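PDB 5FP1: probable TonB-dependent siderophore receptor PiuA from Acinetobacter baumannii, which probably takes up iron across the outer membrane by binding iron-chelating siderophores, and may bind ferric enterobactin with micromolar affinity. Local coordinates for residues E354-T360 / A414-S420; I101-Q107 / M291-N297; V552-P556 / G599-R603; Y90-S94 / G502-E506. One frame throughout, in Å; residues are numbered along the deposited sequence.

Contact 1: E354-T360 / A414-S420; sequences EYSKQKT and ATVESTS. With C8E ((hydroxyethyloxy)tri(ethyloxy)octane), chain J.
The phenol of Y355 donates from its OH to E417 OE2 at 2.7 Å, reaching that oxygen on its anti side, somewhat out of the carboxylate plane, with ring and carboxylate planes 67° apart. Water 3 hydrogen-bonds both E417 OE2 and K357 NZ, linking carboxylate and ammonium without direct contact. Farther along the same face K359, bent at its last two torsions (chi3 75°, chi4 84°), lies beside T415 and donates from NZ to OG1 at 2.7 Å. On the other face, water 2 joins S356 OG to V416 O; the contacts of S418 OG are doubtful, because that residue is modelled in two conformers. E354 OE1 is held by Q333 of the next strand. The strands themselves, 346-368 and 405-428 of the TonB-dependent receptor barrel, run antiparallel and pair through eight backbone bonds, such as Q358 N to V416 O at 2.8 Å. The detergent C8E packs its C1 on K359 CG at 3.4 Å. Polar groups thus occupy both faces of this strand pair, and water joins them on each.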
loop_
_atom_site.group_PDB
_atom_site.type_symbol
_atom_site.label_atom_id
_atom_site.label_comp_id
_atom_site.label_asym_id
_atom_site.label_seq_id
_atom_site.Cartn_x
_atom_site.Cartn_y
_atom_site.Cartn_z
ATOM N N GLU A 354 -6.248 22.377 -3.661
ATOM C CA GLU A 354 -5.570 21.400 -4.493
ATOM C C GLU A 354 -6.298 21.226 -5.807
ATOM O O GLU A 354 -7.534 21.333 -5.869
ATOM C CB GLU A 354 -5.451 20.074 -3.735
ATOM C CG GLU A 354 -4.722 19.015 -4.550
ATOM C CD GLU A 354 -4.445 17.722 -3.786
ATOM O OE1 GLU A 354 -4.181 17.766 -2.564
ATOM O OE2 GLU A 354 -4.461 16.666 -4.432
ATOM N N TYR A 355 -5.532 20.976 -6.866
ATOM C CA TYR A 355 -6.081 20.627 -8.156
ATOM C C TYR A 355 -5.328 19.397 -8.668
ATOM O O TYR A 355 -4.130 19.330 -8.555
ATOM C CB TYR A 355 -5.884 21.763 -9.146
ATOM C CG TYR A 355 -6.236 21.363 -10.554
ATOM C CD1 TYR A 355 -7.548 21.299 -10.965
ATOM C CD2 TYR A 355 -5.251 20.978 -11.458
ATOM C CE1 TYR A 355 -7.886 20.900 -12.239
ATOM C CE2 TYR A 355 -5.584 20.573 -12.740
ATOM C CZ TYR A 355 -6.897 20.546 -13.122
ATOM O OH TYR A 355 -7.241 20.142 -14.392
ATOM N N SER A 356 -6.024 18.448 -9.265
ATOM C CA SER A 356 -5.315 17.388 -9.997
ATOM C C SER A 356 -6.074 16.916 -11.188
ATOM O O SER A 356 -7.303 16.958 -11.228
ATOM C CB SER A 356 -5.009 16.171 -9.116
ATOM O OG SER A 356 -6.194 15.619 -8.635
ATOM N N LYS A 357 -5.332 16.431 -12.170
ATOM C CA LYS A 357 -5.952 15.850 -13.330
ATOM C C LYS A 357 -5.128 14.665 -13.793
ATOM O O LYS A 357 -3.906 14.753 -13.933
ATOM C CB LYS A 357 -6.107 16.868 -14.458
ATOM C CG LYS A 357 -6.902 16.307 -15.620
ATOM C CD LYS A 357 -7.001 17.304 -16.773
ATOM C CE LYS A 357 -7.969 16.808 -17.823
ATOM N NZ LYS A 357 -8.304 17.916 -18.765
ATOM N N GLN A 358 -5.815 13.560 -14.007
ATOM C CA GLN A 358 -5.166 12.313 -14.386
ATOM C C GLN A 358 -5.821 11.779 -15.639
ATOM O O GLN A 358 -7.040 11.748 -15.737
ATOM C CB GLN A 358 -5.316 11.285 -13.275
ATOM C CG GLN A 358 -4.569 10.005 -13.557
ATOM C CD GLN A 358 -4.716 8.949 -12.453
ATOM O OE1 GLN A 358 -5.373 9.149 -11.405
ATOM N NE2 GLN A 358 -4.126 7.804 -12.708
ATOM N N LYS A 359 -5.002 11.303 -16.572
ATOM C CA LYS A 359 -5.491 10.666 -17.787
ATOM C C LYS A 359 -4.785 9.335 -17.981
ATOM O O LYS A 359 -3.552 9.239 -17.901
ATOM C CB LYS A 359 -5.257 11.539 -19.028
ATOM C CG LYS A 359 -5.968 12.886 -18.964
ATOM C CD LYS A 359 -6.039 13.609 -20.317
ATOM C CE LYS A 359 -7.074 12.992 -21.269
ATOM N NZ LYS A 359 -8.483 13.479 -21.067
ATOM N N THR A 360 -5.578 8.318 -18.271
ATOM C CA THR A 360 -5.089 6.920 -18.359
ATOM C C THR A 360 -5.640 6.276 -19.600
ATOM O O THR A 360 -6.844 6.387 -19.867
ATOM C CB THR A 360 -5.559 6.079 -17.132
ATOM O OG1 THR A 360 -5.009 6.644 -15.942
ATOM C CG2 THR A 360 -5.088 4.607 -17.216
ATOM N N ALA A 414 -9.564 6.973 -19.448
ATOM C CA ALA A 414 -10.197 7.526 -18.245
ATOM C C ALA A 414 -9.554 8.826 -17.840
ATOM O O ALA A 414 -8.355 8.938 -17.842
ATOM C CB ALA A 414 -10.103 6.542 -17.089
ATOM N N THR A 415 -10.376 9.776 -17.419
ATOM C CA THR A 415 -9.914 11.072 -16.962
ATOM C C THR A 415 -10.560 11.410 -15.636
ATOM O O THR A 415 -11.787 11.364 -15.498
ATOM C CB THR A 415 -10.264 12.148 -17.995
ATOM O OG1 THR A 415 -9.630 11.805 -19.229
ATOM C CG2 THR A 415 -9.770 13.528 -17.552
ATOM N N VAL A 416 -9.733 11.702 -14.643
ATOM C CA VAL A 416 -10.235 12.111 -13.317
ATOM C C VAL A 416 -9.690 13.502 -13.033
ATOM O O VAL A 416 -8.474 13.762 -13.109
ATOM C CB VAL A 416 -9.804 11.137 -12.209
ATOM C CG1 VAL A 416 -10.234 11.638 -10.841
ATOM C CG2 VAL A 416 -10.388 9.748 -12.470
ATOM N N GLU A 417 -10.599 14.395 -12.705
ATOM C CA GLU A 417 -10.247 15.761 -12.388
ATOM C C GLU A 417 -10.839 16.090 -11.019
ATOM O O GLU A 417 -12.024 15.826 -10.753
ATOM C CB GLU A 417 -10.796 16.696 -13.465
ATOM C CG GLU A 417 -10.307 18.137 -13.322
ATOM C CD GLU A 417 -10.632 18.978 -14.564
ATOM O OE1 GLU A 417 -11.642 18.691 -15.208
ATOM O OE2 GLU A 417 -9.872 19.900 -14.885
ATOM N N SER A 418 -10.036 16.692 -10.159
ATOM C CA SER A 418 -10.503 17.063 -8.834
ATOM C C SER A 418 -10.079 18.465 -8.463
ATOM O O SER A 418 -9.091 19.003 -8.975
ATOM C CB SER A 418 -9.968 16.097 -7.789
ATOM O OG SER A 418 -8.563 16.208 -7.678
ATOM N N THR A 419 -10.829 19.036 -7.539
ATOM C CA THR A 419 -10.534 20.339 -6.995
ATOM C C THR A 419 -11.028 20.401 -5.568
ATOM O O THR A 419 -12.165 20.032 -5.287
ATOM C CB THR A 419 -11.254 21.435 -7.777
ATOM O OG1 THR A 419 -11.046 21.230 -9.183
ATOM C CG2 THR A 419 -10.724 22.794 -7.347
ATOM N N SER A 420 -10.197 20.906 -4.670
ATOM C CA SER A 420 -10.561 20.913 -3.277
ATOM C C SER A 420 -10.007 22.078 -2.513
ATOM O O SER A 420 -9.010 22.689 -2.898
ATOM C CB SER A 420 -10.080 19.617 -2.614
ATOM O OG SER A 420 -8.768 19.299 -2.972
HETATM C C1 C8E J . -3.434 15.072 -18.243
HETATM C C2 C8E J . -2.613 15.302 -16.994
HETATM C C3 C8E J . -1.130 15.467 -17.325
HETATM C C4 C8E J . -0.768 16.932 -17.550
HETATM C C5 C8E J . 0.688 17.115 -17.965
HETATM C C6 C8E J . 1.625 16.500 -16.938
HETATM C C7 C8E J . 1.907 15.025 -17.232
HETATM C C8 C8E J . 3.203 14.576 -16.571
HETATM O O9 C8E J . 3.951 13.815 -17.519
HETATM C C10 C8E J . 5.065 13.102 -16.958
HETATM C C11 C8E J . 5.862 13.930 -15.950
HETATM O O12 C8E J . 7.113 13.295 -15.640
HETATM O O HOH W 1 -6.579 15.872 -6.065
HETATM O O HOH W 2 -7.277 13.715 -10.435
HETATM O O HOH W 3 -9.629 20.062 -17.744
HETATM O O HOH W 4 -7.083 8.247 -15.244
#

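Contact 2: I101-Q107 / M291-N297; sequences IRNSTSQ and MYAKSKN. With C8E ((hydroxyethyloxy)tri(ethyloxy)octane), chain J.
S295 OG and T105 OG1 approach to 2.9 Å where the plug meets the barrel wall, and S295 OG also accepts from water 7 at 2.7 Å and bonds to N269 of the adjoining strand. Water 7 donates in turn to S106 O, which receives a second water, water 5, shared with K296 O. Separately, water 6 bridges S106 OG and N297 ND2; N297 OD1 is taken by Q265. M291, its side chain extended throughout (chi1 160°), and I101 run antiparallel alongside each other, with M291 SD 3.4 Å from I101 CG2. The methyl CE of M291 lies 3.6 Å from N103 OD1, the two side chains crossing at about a right angle, and that oxygen also packs on A293 CB at 3.5 Å. On the outer side of strand 284-304, Y292 CB meets C8E. Between plug and wall, water thus carries the clear hydrogen bonds, while M291 against I101 and N103 supplies direct packing.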
loop_
_atom_site.group_PDB
_atom_site.type_symbol
_atom_site.label_atom_id
_atom_site.label_comp_id
_atom_site.label_asym_id
_atom_site.label_seq_id
_atom_site.Cartn_x
_atom_site.Cartn_y
_atom_site.Cartn_z
ATOM N N ILE A 101 1.094 13.725 -1.735
ATOM C CA ILE A 101 0.377 13.841 -3.006
ATOM C C ILE A 101 -0.011 12.453 -3.484
ATOM O O ILE A 101 0.819 11.538 -3.463
ATOM C CB ILE A 101 1.265 14.551 -4.041
ATOM C CG1 ILE A 101 1.456 16.004 -3.574
ATOM C CG2 ILE A 101 0.650 14.471 -5.439
ATOM C CD1 ILE A 101 2.104 16.928 -4.583
ATOM N N ARG A 102 -1.280 12.287 -3.853
ATOM C CA ARG A 102 -1.791 10.982 -4.272
ATOM C C ARG A 102 -1.058 10.497 -5.527
ATOM O O ARG A 102 -0.890 11.248 -6.479
ATOM C CB ARG A 102 -3.290 11.044 -4.566
ATOM C CG ARG A 102 -3.934 9.664 -4.569
ATOM C CD ARG A 102 -5.312 9.653 -5.204
ATOM N NE ARG A 102 -6.180 10.642 -4.551
ATOM C CZ ARG A 102 -7.107 10.392 -3.628
ATOM N NH1 ARG A 102 -7.356 9.150 -3.208
ATOM N NH2 ARG A 102 -7.833 11.410 -3.138
ATOM N N ASN A 103 -0.627 9.245 -5.509
ATOM C CA ASN A 103 0.023 8.646 -6.658
ATOM C C ASN A 103 -0.392 7.190 -6.670
ATOM O O ASN A 103 0.419 6.293 -6.371
ATOM C CB ASN A 103 1.542 8.786 -6.512
ATOM C CG ASN A 103 2.284 8.441 -7.787
ATOM O OD1 ASN A 103 1.979 8.961 -8.853
ATOM N ND2 ASN A 103 3.259 7.564 -7.680
ATOM N N SER A 104 -1.669 6.965 -6.950
ATOM C CA SER A 104 -2.287 5.650 -6.759
ATOM C C SER A 104 -2.570 4.896 -8.043
ATOM O O SER A 104 -3.573 4.209 -8.138
ATOM C CB SER A 104 -3.595 5.778 -5.958
ATOM O OG SER A 104 -3.286 5.992 -4.596
ATOM N N THR A 105 -1.662 4.970 -9.002
ATOM C CA THR A 105 -1.645 4.018 -10.083
ATOM C C THR A 105 -1.038 2.732 -9.577
ATOM O O THR A 105 -0.206 2.739 -8.645
ATOM C CB THR A 105 -0.827 4.582 -11.275
ATOM O OG1 THR A 105 0.407 5.115 -10.788
ATOM C CG2 THR A 105 -1.616 5.728 -11.943
ATOM N N SER A 106 -1.377 1.625 -10.210
ATOM C CA SER A 106 -0.848 0.361 -9.718
ATOM C C SER A 106 0.668 0.258 -9.930
ATOM O O SER A 106 1.187 0.417 -11.051
ATOM C CB SER A 106 -1.536 -0.810 -10.361
ATOM O OG SER A 106 -1.110 -2.024 -9.757
ATOM N N GLN A 107 1.343 -0.040 -8.835
ATOM C CA GLN A 107 2.801 -0.152 -8.798
ATOM C C GLN A 107 3.194 -1.100 -7.678
ATOM O O GLN A 107 2.454 -1.273 -6.693
ATOM C CB GLN A 107 3.432 1.209 -8.453
ATOM C CG GLN A 107 3.028 2.363 -9.332
ATOM C CD GLN A 107 3.358 3.726 -8.730
ATOM O OE1 GLN A 107 2.540 4.677 -8.758
ATOM N NE2 GLN A 107 4.562 3.853 -8.260
ATOM N N MET A 291 3.403 18.542 -8.949
ATOM C CA MET A 291 3.914 17.164 -9.182
ATOM C C MET A 291 3.371 16.629 -10.493
ATOM O O MET A 291 2.194 16.746 -10.785
ATOM C CB MET A 291 3.583 16.181 -8.048
ATOM C CG MET A 291 3.654 14.661 -8.453
ATOM S SD MET A 291 3.666 13.704 -6.920
ATOM C CE MET A 291 3.133 12.137 -7.546
ATOM N N TYR A 292 4.267 16.062 -11.281
ATOM C CA TYR A 292 3.950 15.512 -12.572
ATOM C C TYR A 292 4.329 14.028 -12.480
ATOM O O TYR A 292 5.451 13.701 -12.110
ATOM C CB TYR A 292 4.803 16.203 -13.653
ATOM C CG TYR A 292 4.629 17.729 -13.746
ATOM C CD1 TYR A 292 5.316 18.599 -12.882
ATOM C CD2 TYR A 292 3.789 18.296 -14.708
ATOM C CE1 TYR A 292 5.153 19.969 -12.965
ATOM C CE2 TYR A 292 3.620 19.669 -14.796
ATOM C CZ TYR A 292 4.310 20.491 -13.925
ATOM O OH TYR A 292 4.142 21.843 -14.019
ATOM N N ALA A 293 3.404 13.126 -12.779
ATOM C CA ALA A 293 3.712 11.699 -12.662
ATOM C C ALA A 293 3.352 10.965 -13.932
ATOM O O ALA A 293 2.320 11.222 -14.539
ATOM C CB ALA A 293 2.995 11.069 -11.478
ATOM N N LYS A 294 4.206 10.033 -14.323
ATOM C CA LYS A 294 3.919 9.173 -15.461
ATOM C C LYS A 294 4.076 7.745 -14.954
ATOM O O LYS A 294 5.060 7.424 -14.282
ATOM C CB LYS A 294 4.888 9.451 -16.614
ATOM C CG LYS A 294 4.773 8.432 -17.742
ATOM C CD LYS A 294 4.562 9.089 -19.080
ATOM C CE LYS A 294 4.335 8.080 -20.184
ATOM N NZ LYS A 294 3.177 8.530 -20.994
ATOM N N SER A 295 3.092 6.898 -15.222
ATOM C CA SER A 295 3.107 5.552 -14.669
ATOM C C SER A 295 2.618 4.559 -15.717
ATOM O O SER A 295 1.497 4.694 -16.236
ATOM C CB SER A 295 2.211 5.486 -13.418
ATOM O OG SER A 295 2.303 4.209 -12.788
ATOM N N LYS A 296 3.465 3.579 -16.027
ATOM C CA LYS A 296 3.137 2.524 -16.980
ATOM C C LYS A 296 3.183 1.158 -16.335
ATOM O O LYS A 296 4.001 0.903 -15.466
ATOM C CB LYS A 296 4.115 2.563 -18.167
ATOM C CG LYS A 296 4.115 3.921 -18.847
ATOM C CD LYS A 296 5.105 4.028 -20.008
ATOM C CE LYS A 296 4.680 3.141 -21.156
ATOM N NZ LYS A 296 5.160 3.677 -22.463
ATOM N N ASN A 297 2.293 0.277 -16.781
ATOM C CA ASN A 297 2.225 -1.076 -16.292
ATOM C C ASN A 297 1.843 -1.951 -17.468
ATOM O O ASN A 297 0.899 -1.638 -18.214
ATOM C CB ASN A 297 1.173 -1.136 -15.157
ATOM C CG ASN A 297 1.235 -2.398 -14.313
ATOM O OD1 ASN A 297 2.215 -3.179 -14.317
ATOM N ND2 ASN A 297 0.167 -2.588 -13.519
HETATM C C1 C8E J . -3.434 15.072 -18.243
HETATM C C2 C8E J . -2.613 15.302 -16.994
HETATM C C3 C8E J . -1.130 15.467 -17.325
HETATM C C4 C8E J . -0.768 16.932 -17.550
HETATM C C5 C8E J . 0.688 17.115 -17.965
HETATM C C6 C8E J . 1.625 16.500 -16.938
HETATM C C7 C8E J . 1.907 15.025 -17.232
HETATM C C8 C8E J . 3.203 14.576 -16.571
HETATM O O9 C8E J . 3.951 13.815 -17.519
HETATM C C10 C8E J . 5.065 13.102 -16.958
HETATM C C11 C8E J . 5.862 13.930 -15.950
HETATM O O12 C8E J . 7.113 13.295 -15.640
HETATM O O HOH W 5 3.604 0.782 -12.484
HETATM O O HOH W 6 0.587 -3.919 -10.977
HETATM O O HOH W 7 0.805 2.010 -13.242
#

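Contact 3: V552-P556 / G599-R603; sequences VQIDP and GKSCR
Q553 extends its side chain over C602, the trans first torsion (chi1 -161°) carrying the amide out until CD is within 3.6 Å of C602 SG. The amide is held at both ends: NE2 donates to D555 O at 3.2 Å from above the carbonyl plane and weakly to P556 O, while OE1 accepts from water 9, which also accepts from C602 N. K600 reaches I554: its chain stays extended until the last torsion (chi4 51°), where the bend puts NZ on a lone pair of I554 O at 3.2 Å. This is the periphery of the TonB-dependent receptor barrel: strand 536-555 carries a classic beta bulge at I554 and D555, both facing T558, and meets the small hairpin 600-603/606-609, whose strands are joined by the C602–C607 disulfide. The backbone bond from K600 N to Q553 O is 2.9 Å long. Water 8 connects Q553 N with K600 O. Next to them V552 CB rests 3.8 Å from G599 CA, the glycine having no side chain in the way.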
loop_
_atom_site.group_PDB
_atom_site.type_symbol
_atom_site.label_atom_id
_atom_site.label_comp_id
_atom_site.label_asym_id
_atom_site.label_seq_id
_atom_site.Cartn_x
_atom_site.Cartn_y
_atom_site.Cartn_z
ATOM N N VAL A 552 -23.570 -1.412 -3.444
ATOM C CA VAL A 552 -23.743 -2.828 -3.694
ATOM C C VAL A 552 -24.559 -3.009 -4.974
ATOM O O VAL A 552 -25.195 -2.079 -5.434
ATOM C CB VAL A 552 -24.434 -3.557 -2.516
ATOM C CG1 VAL A 552 -23.592 -3.465 -1.241
ATOM C CG2 VAL A 552 -25.815 -2.995 -2.285
ATOM N N GLN A 553 -24.444 -4.188 -5.573
ATOM C CA GLN A 553 -25.187 -4.534 -6.772
ATOM C C GLN A 553 -26.496 -5.182 -6.335
ATOM O O GLN A 553 -26.511 -6.035 -5.434
ATOM C CB GLN A 553 -24.332 -5.463 -7.638
ATOM C CG GLN A 553 -24.753 -5.542 -9.085
ATOM C CD GLN A 553 -23.718 -6.201 -9.972
ATOM O OE1 GLN A 553 -22.675 -6.660 -9.510
ATOM N NE2 GLN A 553 -24.009 -6.262 -11.261
ATOM N N ILE A 554 -27.583 -4.737 -6.970
ATOM C CA ILE A 554 -28.951 -5.233 -6.780
ATOM C C ILE A 554 -29.354 -6.280 -7.831
ATOM O O ILE A 554 -30.042 -7.236 -7.514
ATOM C CB ILE A 554 -29.963 -4.083 -6.907
ATOM C CG1 ILE A 554 -29.679 -3.009 -5.865
ATOM C CG2 ILE A 554 -31.383 -4.605 -6.763
ATOM C CD1 ILE A 554 -29.416 -3.572 -4.487
ATOM N N ASP A 555 -28.946 -6.085 -9.083
ATOM C CA ASP A 555 -29.160 -7.073 -10.128
ATOM C C ASP A 555 -28.093 -6.818 -11.156
ATOM O O ASP A 555 -27.220 -5.998 -10.927
ATOM C CB ASP A 555 -30.567 -6.988 -10.711
ATOM C CG ASP A 555 -30.808 -5.692 -11.478
ATOM O OD1 ASP A 555 -29.858 -5.142 -12.088
ATOM O OD2 ASP A 555 -31.960 -5.232 -11.480
ATOM N N PRO A 556 -28.119 -7.535 -12.278
ATOM C CA PRO A 556 -26.902 -7.459 -13.092
ATOM C C PRO A 556 -26.558 -6.074 -13.625
ATOM O O PRO A 556 -25.408 -5.842 -14.031
ATOM C CB PRO A 556 -27.192 -8.426 -14.246
ATOM C CG PRO A 556 -28.146 -9.418 -13.648
ATOM C CD PRO A 556 -29.013 -8.628 -12.700
ATOM N N GLY A 599 -25.118 -6.932 -0.558
ATOM C CA GLY A 599 -25.976 -6.942 -1.743
ATOM C C GLY A 599 -25.963 -8.291 -2.444
ATOM O O GLY A 599 -26.123 -9.332 -1.801
ATOM N N LYS A 600 -25.803 -8.279 -3.760
ATOM C CA LYS A 600 -25.733 -9.516 -4.536
ATOM C C LYS A 600 -24.418 -9.607 -5.261
ATOM O O LYS A 600 -23.787 -8.600 -5.514
ATOM C CB LYS A 600 -26.881 -9.575 -5.539
ATOM C CG LYS A 600 -28.249 -9.577 -4.888
ATOM C CD LYS A 600 -29.258 -10.274 -5.786
ATOM C CE LYS A 600 -30.659 -10.218 -5.198
ATOM N NZ LYS A 600 -30.984 -8.816 -4.839
ATOM N N SER A 601 -24.021 -10.834 -5.575
ATOM C CA SER A 601 -22.874 -11.120 -6.382
ATOM C C SER A 601 -23.390 -11.526 -7.760
ATOM O O SER A 601 -24.175 -12.457 -7.862
ATOM C CB SER A 601 -22.132 -12.310 -5.758
ATOM O OG SER A 601 -21.117 -12.772 -6.616
ATOM N N CYS A 602 -22.962 -10.846 -8.817
ATOM C CA CYS A 602 -23.493 -11.142 -10.154
ATOM C C CYS A 602 -22.388 -11.539 -11.119
ATOM O O CYS A 602 -21.324 -10.952 -11.111
ATOM C CB CYS A 602 -24.262 -9.940 -10.717
ATOM S SG CYS A 602 -25.563 -9.314 -9.617
ATOM N N ARG A 603 -22.650 -12.531 -11.957
ATOM C CA ARG A 603 -21.680 -12.938 -12.964
ATOM C C ARG A 603 -22.429 -13.481 -14.169
ATOM O O ARG A 603 -23.335 -14.313 -14.025
ATOM C CB ARG A 603 -20.719 -13.994 -12.407
ATOM C CG ARG A 603 -19.534 -14.283 -13.317
ATOM C CD ARG A 603 -18.594 -15.332 -12.737
ATOM N NE ARG A 603 -19.279 -16.586 -12.427
ATOM C CZ ARG A 603 -19.693 -17.464 -13.337
ATOM N NH1 ARG A 603 -19.503 -17.234 -14.629
ATOM N NH2 ARG A 603 -20.302 -18.579 -12.952
HETATM O O HOH W 8 -23.126 -6.259 -4.211
HETATM O O HOH W 9 -21.555 -8.691 -8.185
HETATM O O HOH W 10 -20.435 -7.613 -11.376
#

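Contact 4: Y90-S94 / G502-E506; sequences YSSES and GDNSE
S91 and S94 of the plug face D503 and E506, acidic residues of the barrel loop between strands 482-493 and 518-531, in a buried plug-to-barrel contact of the TonB-dependent receptor fold. A chi1 of 168° swings the S91 hydroxyl away from its own N and turns it to D503; OG donates to OD2 at 2.8 Å on the anti lone pair, the one away from OD1. The same S91 OG accepts from E93 N, closing an ST turn, and from water 11. The other oxygen of D503, OD1, accepts from S505 N, closing an Asx turn, and from S505 OG, which comes from above the carboxylate plane. Both carboxylate oxygens are therefore engaged, which fixes the rotation of the group. E93 reaches out as an extended chain and lays its carboxylate beside the G502-D503 backbone, with OE2 3.6 Å from G502 CA. Its OE1 is 4.2 Å from D503 OD2, but R84 forms a salt bridge with E93 and a long, weak ion pair with D503, so the like charges are probably offset. E506, extended beyond CG, brings its carboxylate to S94, whose OG lies against E506 OE1, modelled doubtfully short at 2.4 Å. Water 12 donates to S94 OG and accepts from D503 N, while water 11 accepts from S94 N and donates to E506 OE2 at 2.6 Å.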
loop_
_atom_site.group_PDB
_atom_site.type_symbol
_atom_site.label_atom_id
_atom_site.label_comp_id
_atom_site.label_asym_id
_atom_site.label_seq_id
_atom_site.Cartn_x
_atom_site.Cartn_y
_atom_site.Cartn_z
ATOM N N TYR A 90 -10.415 -1.949 5.053
ATOM C CA TYR A 90 -10.817 -1.168 3.882
ATOM C C TYR A 90 -9.640 -0.879 2.954
ATOM O O TYR A 90 -8.549 -0.479 3.396
ATOM C CB TYR A 90 -11.530 0.133 4.303
ATOM C CG TYR A 90 -12.816 -0.163 5.086
ATOM C CD1 TYR A 90 -13.961 -0.590 4.432
ATOM C CD2 TYR A 90 -12.852 -0.091 6.472
ATOM C CE1 TYR A 90 -15.117 -0.922 5.128
ATOM C CE2 TYR A 90 -14.002 -0.420 7.177
ATOM C CZ TYR A 90 -15.139 -0.806 6.503
ATOM O OH TYR A 90 -16.287 -1.176 7.192
ATOM N N SER A 91 -9.864 -1.090 1.662
ATOM C CA SER A 91 -8.802 -0.899 0.669
ATOM C C SER A 91 -8.259 0.516 0.670
ATOM O O SER A 91 -9.017 1.508 0.651
ATOM C CB SER A 91 -9.309 -1.233 -0.737
ATOM O OG SER A 91 -8.368 -0.790 -1.677
ATOM N N SER A 92 -6.930 0.623 0.667
ATOM C CA SER A 92 -6.300 1.936 0.547
ATOM C C SER A 92 -5.500 2.041 -0.754
ATOM O O SER A 92 -4.732 2.980 -0.949
ATOM C CB SER A 92 -5.408 2.228 1.740
ATOM O OG SER A 92 -4.232 1.455 1.677
ATOM N N GLU A 93 -5.756 1.114 -1.669
ATOM C CA GLU A 93 -5.094 1.075 -2.966
ATOM C C GLU A 93 -5.201 2.406 -3.726
ATOM O O GLU A 93 -4.215 2.870 -4.336
ATOM C CB GLU A 93 -5.669 -0.074 -3.809
ATOM C CG GLU A 93 -4.881 -0.317 -5.097
ATOM C CD GLU A 93 -5.464 -1.407 -5.985
ATOM O OE1 GLU A 93 -6.435 -2.110 -5.545
ATOM O OE2 GLU A 93 -4.937 -1.550 -7.133
ATOM N N SER A 94 -6.380 3.024 -3.703
ATOM C CA SER A 94 -6.588 4.308 -4.406
ATOM C C SER A 94 -6.196 5.540 -3.572
ATOM O O SER A 94 -6.376 6.665 -4.027
ATOM C CB SER A 94 -8.025 4.448 -4.902
ATOM O OG SER A 94 -8.397 3.397 -5.758
ATOM N N GLY A 502 -7.511 -0.372 -11.143
ATOM C CA GLY A 502 -7.189 -0.457 -9.739
ATOM C C GLY A 502 -8.259 -1.304 -9.076
ATOM O O GLY A 502 -8.804 -2.235 -9.678
ATOM N N ASP A 503 -8.579 -0.949 -7.849
ATOM C CA ASP A 503 -9.496 -1.739 -7.033
ATOM C C ASP A 503 -10.809 -1.898 -7.804
ATOM O O ASP A 503 -11.442 -0.900 -8.145
ATOM C CB ASP A 503 -9.708 -1.028 -5.691
ATOM C CG ASP A 503 -10.510 -1.902 -4.683
ATOM O OD1 ASP A 503 -11.502 -2.485 -5.114
ATOM O OD2 ASP A 503 -10.086 -2.055 -3.521
ATOM N N ASN A 504 -11.202 -3.133 -8.114
ATOM C CA ASN A 504 -12.369 -3.362 -8.949
ATOM C C ASN A 504 -13.689 -2.952 -8.280
ATOM O O ASN A 504 -14.680 -2.741 -8.978
ATOM C CB ASN A 504 -12.443 -4.823 -9.426
ATOM C CG ASN A 504 -12.256 -5.813 -8.294
ATOM O OD1 ASN A 504 -11.183 -5.905 -7.685
ATOM N ND2 ASN A 504 -13.311 -6.559 -7.999
ATOM N N SER A 505 -13.694 -2.762 -6.957
ATOM C CA SER A 505 -14.904 -2.293 -6.304
ATOM C C SER A 505 -15.199 -0.843 -6.702
ATOM O O SER A 505 -16.324 -0.382 -6.541
ATOM C CB SER A 505 -14.818 -2.450 -4.785
ATOM O OG SER A 505 -13.828 -1.596 -4.240
ATOM N N GLU A 506 -14.204 -0.143 -7.267
ATOM C CA GLU A 506 -14.334 1.280 -7.596
ATOM C C GLU A 506 -14.596 1.562 -9.095
ATOM O O GLU A 506 -14.727 2.704 -9.525
ATOM C CB GLU A 506 -13.079 2.032 -7.132
ATOM C CG GLU A 506 -12.818 1.904 -5.627
ATOM C CD GLU A 506 -11.430 2.347 -5.219
ATOM O OE1 GLU A 506 -10.695 2.918 -6.071
ATOM O OE2 GLU A 506 -11.064 2.139 -4.037
HETATM O O HOH W 11 -8.867 1.908 -2.753
HETATM O O HOH W 12 -7.113 1.395 -6.982
#

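How the contacts relate
Contact 4 opens first along the chain, at 90-94, and encloses contacts 2 and 1, in series, before 502-506 closes it; contact 3 comes last. Contacts 2 and 4 both join plug to barrel, their centres 15 Å apart, and touch where R102 NH1 lies 2.8 Å from S94 O, a probable hydrogen bond. Contact 1 is barrel wall alone, centred 12 Å from contact 2: strand 315-341 lies between their strands 346-368 and 284-304, and Q358 NE2, hydrogen-bonded to S327, also packs on T105 CG2. Contact 3, on the barrel's periphery, is about 19 Å from contacts 1 and 2 at nearest atoms but about 8 Å from contact 4, without touching. The plug thus meets well-separated parts of the barrel sequence.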